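Local atomic coordinates of dTDP-4-dehydrorhamnose 3-epimerase (Streptomyces niveus, PDB entry 2C0Z), a protein that catalyses the 3-epimerisation of a dTDP-linked 4-keto-6-deoxy sugar, acting together with NovU in the biosynthesis of the aminocoumarin antibiotic novobiocin. Residues Ala80-Val94 and Glu108-Leu122. Residues are numbered along the deposited sequence; the frame is centred on the assembly and turned at random. Where two conformers were deposited one is given.
Sequences AKYVTCVRGAVFDVV and EGTRLDDVSRRAVYL. With EDO (1,2-ethanediol), chain C; EDO (1,2-ethanediol), chain D.
Leu-112, on strand 108-113, reaches from its own sheet, where 108-113 pairs with 89-94, toward the facing antiparallel pair 81-85 and 119-122. Its CB lies 3.9 Å from both Cys-85 CB and Val-90 CG2, one from each sheet. With CG beside the backbone N (chi1 -63°), CG comes over Asp-92 CB, and CD1 ends 3.6 Å from both Asp-92 CB and Asp-92 CG. CD1 thus lies against the Asp-92 carboxylate, whose OD1 is hydrogen-bonded to His-128. Further along, Val-94 CG1 and Val-120 CG1 touch tip to tip, continuing the apolar layer between the sheets.

Just past the classic bulge at Val-86 and Arg-87, Gly-88 N donates to Asp-114 OD2 (2.9 Å) from well above the carboxylate plane; the same oxygen takes a salt bridge from Arg-87 of the second subunit, tying this end of the contact to the dimer interface. Arg-117 NH1 makes a longer bond to Val-86 O (3.3 Å), and Asp-114 CB lies over one face of the Arg-117 guanidinium, toward its rim. Facing antiparallel sheets are characteristic of the RmlC-like cupin fold, here packed near Tyr-141, the probable proton donor, and His-128, a probable substrate-binding residue.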
loop_
_atom_site.group_PDB
_atom_site.type_symbol
_atom_site.label_atom_id
_atom_site.label_comp_id
_atom_site.label_asym_id
_atom_site.label_seq_id
_atom_site.Cartn_x
_atom_site.Cartn_y
_atom_site.Cartn_z
ATOM N N ALA A 80 -10.749 -7.440 8.554
ATOM C CA ALA A 80 -10.555 -6.012 8.762
ATOM C C ALA A 80 -9.784 -5.450 7.582
ATOM O O ALA A 80 -9.017 -6.156 6.962
ATOM C CB ALA A 80 -9.777 -5.789 9.999
ATOM N N LYS A 81 -10.009 -4.177 7.294
ATOM C CA LYS A 81 -9.411 -3.536 6.120
ATOM C C LYS A 81 -8.868 -2.172 6.500
ATOM O O LYS A 81 -9.457 -1.459 7.305
ATOM C CB LYS A 81 -10.461 -3.319 5.008
ATOM C CG LYS A 81 -10.870 -4.523 4.244
ATOM C CD LYS A 81 -11.798 -4.081 3.071
ATOM C CE LYS A 81 -11.435 -4.805 1.803
ATOM N NZ LYS A 81 -11.118 -6.236 2.059
ATOM N N TYR A 82 -7.775 -1.797 5.857
ATOM C CA TYR A 82 -7.105 -0.518 6.055
ATOM C C TYR A 82 -6.931 0.069 4.679
ATOM O O TYR A 82 -6.159 -0.441 3.871
ATOM C CB TYR A 82 -5.786 -0.799 6.777
ATOM C CG TYR A 82 -5.063 0.367 7.409
ATOM C CD1 TYR A 82 -4.254 1.178 6.647
ATOM C CD2 TYR A 82 -5.179 0.642 8.764
ATOM C CE1 TYR A 82 -3.562 2.246 7.212
ATOM C CE2 TYR A 82 -4.498 1.684 9.342
ATOM C CZ TYR A 82 -3.669 2.489 8.559
ATOM O OH TYR A 82 -2.971 3.498 9.167
ATOM N N VAL A 83 -7.669 1.137 4.409
ATOM C CA VAL A 83 -7.854 1.664 3.066
ATOM C C VAL A 83 -7.360 3.091 2.918
ATOM O O VAL A 83 -7.615 3.934 3.774
ATOM C CB VAL A 83 -9.295 1.480 2.545
ATOM C CG1 VAL A 83 -10.291 2.288 3.335
ATOM C CG2 VAL A 83 -9.387 1.795 1.052
ATOM N N THR A 84 -6.699 3.370 1.782
ATOM C CA THR A 84 -6.298 4.725 1.459
ATOM C C THR A 84 -6.372 4.990 -0.030
ATOM O O THR A 84 -6.375 4.057 -0.835
ATOM C CB THR A 84 -4.872 4.979 2.006
ATOM O OG1 THR A 84 -4.609 6.370 2.037
ATOM C CG2 THR A 84 -3.779 4.406 1.131
ATOM N N CYS A 85 -6.491 6.250 -0.411
ATOM C CA CYS A 85 -6.482 6.608 -1.832
ATOM C C CYS A 85 -5.132 7.185 -2.200
ATOM O O CYS A 85 -4.691 8.178 -1.625
ATOM C CB CYS A 85 -7.597 7.583 -2.142
ATOM S SG CYS A 85 -7.570 8.210 -3.845
ATOM N N VAL A 86 -4.455 6.494 -3.106
ATOM C CA VAL A 86 -3.066 6.844 -3.474
ATOM C C VAL A 86 -2.999 7.721 -4.723
ATOM O O VAL A 86 -1.944 8.276 -5.043
ATOM C CB VAL A 86 -2.174 5.629 -3.625
ATOM C CG1 VAL A 86 -2.021 4.875 -2.286
ATOM C CG2 VAL A 86 -2.653 4.717 -4.720
ATOM N N ARG A 87 -4.103 7.841 -5.446
ATOM C CA ARG A 87 -4.183 8.712 -6.615
ATOM C C ARG A 87 -5.616 9.111 -6.819
ATOM O O ARG A 87 -6.505 8.260 -6.811
ATOM C CB ARG A 87 -3.669 7.985 -7.847
ATOM C CG ARG A 87 -3.722 8.753 -9.159
ATOM C CD ARG A 87 -3.486 7.774 -10.283
ATOM N NE ARG A 87 -3.089 8.331 -11.544
ATOM C CZ ARG A 87 -2.457 7.628 -12.519
ATOM N NH1 ARG A 87 -2.113 6.286 -12.401
ATOM N NH2 ARG A 87 -2.151 8.288 -13.632
ATOM N N GLY A 88 -5.853 10.384 -7.018
ATOM C CA GLY A 88 -7.193 10.855 -7.235
ATOM C C GLY A 88 -7.934 11.104 -5.938
ATOM O O GLY A 88 -7.348 11.494 -4.920
ATOM N N ALA A 89 -9.250 10.926 -6.001
ATOM C CA ALA A 89 -10.103 11.177 -4.858
ATOM C C ALA A 89 -11.316 10.267 -4.891
ATOM O O ALA A 89 -11.901 10.029 -5.946
ATOM C CB ALA A 89 -10.565 12.658 -4.821
ATOM N N VAL A 90 -11.702 9.780 -3.723
ATOM C CA VAL A 90 -12.916 8.964 -3.593
ATOM C C VAL A 90 -13.728 9.430 -2.405
ATOM O O VAL A 90 -13.198 10.010 -1.452
ATOM C CB VAL A 90 -12.701 7.436 -3.457
ATOM C CG1 VAL A 90 -11.787 6.896 -4.563
ATOM C CG2 VAL A 90 -12.254 7.028 -2.055
ATOM N N PHE A 91 -15.039 9.219 -2.505
ATOM C CA PHE A 91 -15.910 9.310 -1.365
ATOM C C PHE A 91 -16.003 7.893 -0.812
ATOM O O PHE A 91 -16.614 7.012 -1.432
ATOM C CB PHE A 91 -17.267 9.840 -1.815
ATOM C CG PHE A 91 -18.251 10.057 -0.691
ATOM C CD1 PHE A 91 -18.036 11.064 0.237
ATOM C CD2 PHE A 91 -19.397 9.258 -0.578
ATOM C CE1 PHE A 91 -18.967 11.303 1.275
ATOM C CE2 PHE A 91 -20.349 9.510 0.426
ATOM C CZ PHE A 91 -20.113 10.519 1.359
ATOM N N ASP A 92 -15.390 7.668 0.338
ATOM C CA ASP A 92 -15.298 6.342 0.939
ATOM C C ASP A 92 -16.365 6.176 2.003
ATOM O O ASP A 92 -16.555 7.047 2.850
ATOM C CB ASP A 92 -13.918 6.180 1.579
ATOM C CG ASP A 92 -13.671 4.779 2.015
ATOM O OD1 ASP A 92 -13.295 3.982 1.118
ATOM O OD2 ASP A 92 -13.906 4.391 3.187
ATOM N N VAL A 93 -17.054 5.053 1.984
ATOM C CA VAL A 93 -18.198 4.827 2.894
ATOM C C VAL A 93 -18.037 3.549 3.671
ATOM O O VAL A 93 -17.753 2.466 3.112
ATOM C CB VAL A 93 -19.519 4.816 2.099
ATOM C CG1 VAL A 93 -20.730 4.472 2.962
ATOM C CG2 VAL A 93 -19.724 6.154 1.452
ATOM N N VAL A 94 -18.221 3.667 4.975
ATOM C CA VAL A 94 -18.312 2.507 5.851
ATOM C C VAL A 94 -19.757 2.371 6.322
ATOM O O VAL A 94 -20.473 3.369 6.541
ATOM C CB VAL A 94 -17.341 2.568 7.051
ATOM C CG1 VAL A 94 -15.887 2.473 6.590
ATOM C CG2 VAL A 94 -17.528 3.841 7.847
ATOM N N GLU A 108 -21.058 6.200 7.253
ATOM C CA GLU A 108 -20.249 7.399 7.354
ATOM C C GLU A 108 -19.336 7.469 6.154
ATOM O O GLU A 108 -18.703 6.495 5.797
ATOM C CB GLU A 108 -19.445 7.435 8.648
ATOM C CG GLU A 108 -18.758 8.774 8.879
ATOM C CD GLU A 108 -18.288 8.975 10.310
ATOM O OE1 GLU A 108 -18.631 8.175 11.206
ATOM O OE2 GLU A 108 -17.572 9.970 10.544
ATOM N N GLY A 109 -19.287 8.647 5.557
ATOM C CA GLY A 109 -18.445 8.906 4.402
ATOM C C GLY A 109 -17.240 9.740 4.792
ATOM O O GLY A 109 -17.331 10.636 5.638
ATOM N N THR A 110 -16.108 9.426 4.165
ATOM C CA THR A 110 -14.838 10.116 4.374
ATOM C C THR A 110 -14.234 10.408 3.008
ATOM O O THR A 110 -14.225 9.546 2.140
ATOM C CB THR A 110 -13.849 9.183 5.141
ATOM O OG1 THR A 110 -14.417 8.781 6.410
ATOM C CG2 THR A 110 -12.588 9.894 5.519
ATOM N N ARG A 111 -13.683 11.609 2.816
ATOM C CA ARG A 111 -12.968 11.863 1.559
ATOM C C ARG A 111 -11.547 11.320 1.705
ATOM O O ARG A 111 -10.791 11.727 2.601
ATOM C CB ARG A 111 -12.955 13.345 1.217
ATOM C CG ARG A 111 -12.262 13.637 -0.083
ATOM C CD ARG A 111 -12.049 15.112 -0.306
ATOM N NE ARG A 111 -11.485 15.410 -1.614
ATOM C CZ ARG A 111 -12.199 15.820 -2.651
ATOM N NH1 ARG A 111 -13.516 15.906 -2.547
ATOM N NH2 ARG A 111 -11.607 16.078 -3.812
ATOM N N LEU A 112 -11.234 10.332 0.874
ATOM C CA LEU A 112 -9.896 9.751 0.778
ATOM C C LEU A 112 -9.312 10.228 -0.530
ATOM O O LEU A 112 -9.820 9.873 -1.609
ATOM C CB LEU A 112 -9.943 8.218 0.845
ATOM C CG LEU A 112 -10.482 7.621 2.151
ATOM C CD1 LEU A 112 -10.354 6.089 2.100
ATOM C CD2 LEU A 112 -9.755 8.212 3.342
ATOM N N ASP A 113 -8.266 11.044 -0.456
ATOM C CA ASP A 113 -7.662 11.545 -1.679
ATOM C C ASP A 113 -6.155 11.567 -1.571
ATOM O O ASP A 113 -5.578 11.221 -0.530
ATOM C CB ASP A 113 -8.265 12.903 -2.082
ATOM C CG ASP A 113 -7.964 14.011 -1.094
ATOM O OD1 ASP A 113 -6.974 13.934 -0.366
ATOM O OD2 ASP A 113 -8.667 15.035 -0.995
ATOM N N ASP A 114 -5.550 11.977 -2.669
ATOM C CA ASP A 114 -4.104 12.053 -2.769
ATOM C C ASP A 114 -3.502 13.387 -2.324
ATOM O O ASP A 114 -2.326 13.657 -2.593
ATOM C CB ASP A 114 -3.648 11.687 -4.174
ATOM C CG ASP A 114 -4.105 12.656 -5.245
ATOM O OD1 ASP A 114 -4.693 13.711 -4.926
ATOM O OD2 ASP A 114 -3.885 12.395 -6.475
ATOM N N VAL A 115 -4.300 14.184 -1.624
ATOM C CA VAL A 115 -3.853 15.430 -1.049
ATOM C C VAL A 115 -3.643 15.273 0.452
ATOM O O VAL A 115 -2.537 15.408 0.953
ATOM C CB VAL A 115 -4.867 16.565 -1.338
ATOM C CG1 VAL A 115 -4.418 17.860 -0.675
ATOM C CG2 VAL A 115 -4.968 16.763 -2.832
ATOM N N SER A 116 -4.726 15.020 1.180
ATOM C CA SER A 116 -4.633 14.718 2.607
ATOM C C SER A 116 -4.173 13.309 2.922
ATOM O O SER A 116 -3.597 13.049 4.000
ATOM C CB SER A 116 -5.939 15.083 3.330
ATOM O OG SER A 116 -7.073 14.428 2.824
ATOM N N ARG A 117 -4.440 12.394 2.009
ATOM C CA ARG A 117 -3.889 11.053 2.125
ATOM C C ARG A 117 -4.206 10.336 3.448
ATOM O O ARG A 117 -3.369 9.602 4.024
ATOM C CB ARG A 117 -2.391 11.086 1.851
ATOM C CG ARG A 117 -2.064 11.509 0.430
ATOM C CD ARG A 117 -0.607 11.259 0.044
ATOM N NE ARG A 117 -0.254 11.720 -1.313
ATOM C CZ ARG A 117 -0.358 10.998 -2.414
ATOM N NH1 ARG A 117 -0.756 9.734 -2.384
ATOM N NH2 ARG A 117 -0.019 11.550 -3.575
ATOM N N ARG A 118 -5.446 10.531 3.905
ATOM C CA ARG A 118 -5.972 9.829 5.063
ATOM C C ARG A 118 -6.205 8.350 4.720
ATOM O O ARG A 118 -6.253 7.950 3.543
ATOM C CB ARG A 118 -7.252 10.486 5.570
ATOM C CG ARG A 118 -7.118 11.989 5.767
ATOM C CD ARG A 118 -6.703 12.322 7.097
ATOM N NE ARG A 118 -6.381 13.736 7.342
ATOM C CZ ARG A 118 -7.119 14.551 8.064
ATOM N NH1 ARG A 118 -8.275 14.153 8.593
ATOM N NH2 ARG A 118 -6.710 15.793 8.246
ATOM N N ALA A 119 -6.332 7.556 5.764
ATOM C CA ALA A 119 -6.677 6.151 5.664
ATOM C C ALA A 119 -7.855 5.889 6.611
ATOM O O ALA A 119 -8.040 6.608 7.594
ATOM C CB ALA A 119 -5.494 5.270 6.002
ATOM N N VAL A 120 -8.625 4.854 6.297
ATOM C CA VAL A 120 -9.675 4.389 7.161
ATOM C C VAL A 120 -9.428 2.940 7.495
ATOM O O VAL A 120 -9.151 2.138 6.606
ATOM C CB VAL A 120 -11.071 4.586 6.530
ATOM C CG1 VAL A 120 -12.143 3.883 7.316
ATOM C CG2 VAL A 120 -11.424 6.044 6.424
ATOM N N TYR A 121 -9.518 2.610 8.789
ATOM C CA TYR A 121 -9.477 1.245 9.269
ATOM C C TYR A 121 -10.891 0.845 9.656
ATOM O O TYR A 121 -11.577 1.557 10.382
ATOM C CB TYR A 121 -8.555 1.101 10.465
ATOM C CG TYR A 121 -8.686 -0.236 11.146
ATOM C CD1 TYR A 121 -8.159 -1.379 10.554
ATOM C CD2 TYR A 121 -9.343 -0.372 12.362
ATOM C CE1 TYR A 121 -8.283 -2.618 11.148
ATOM C CE2 TYR A 121 -9.468 -1.623 12.952
ATOM C CZ TYR A 121 -8.938 -2.732 12.327
ATOM O OH TYR A 121 -9.026 -3.997 12.921
ATOM N N LEU A 122 -11.313 -0.292 9.153
ATOM C CA LEU A 122 -12.615 -0.854 9.513
ATOM C C LEU A 122 -12.487 -2.273 9.993
ATOM O O LEU A 122 -11.798 -3.089 9.394
ATOM C CB LEU A 122 -13.620 -0.754 8.380
ATOM C CG LEU A 122 -13.234 -1.258 7.014
ATOM C CD1 LEU A 122 -14.435 -1.799 6.277
ATOM C CD2 LEU A 122 -12.593 -0.145 6.192
HETATM C C1 EDO C . -2.561 15.090 6.296
HETATM O O1 EDO C . -3.780 14.382 6.230
HETATM C C2 EDO C . -2.885 16.563 6.370
HETATM O O2 EDO C . -3.862 16.793 7.377
HETATM C C1 EDO D . 0.771 15.682 -3.456
HETATM O O1 EDO D . 0.903 14.318 -3.039
HETATM C C2 EDO D . -0.679 16.162 -3.581
HETATM O O2 EDO D . -1.356 15.382 -4.564
HETATM O O HOH W 1 -2.127 7.594 2.431
HETATM O O HOH W 2 -6.570 8.795 0.914
HETATM O O HOH W 3 -2.224 8.280 -0.309
HETATM O O HOH W 4 -0.006 9.868 -5.952
HETATM O O HOH W 5 -15.381 6.190 5.375
#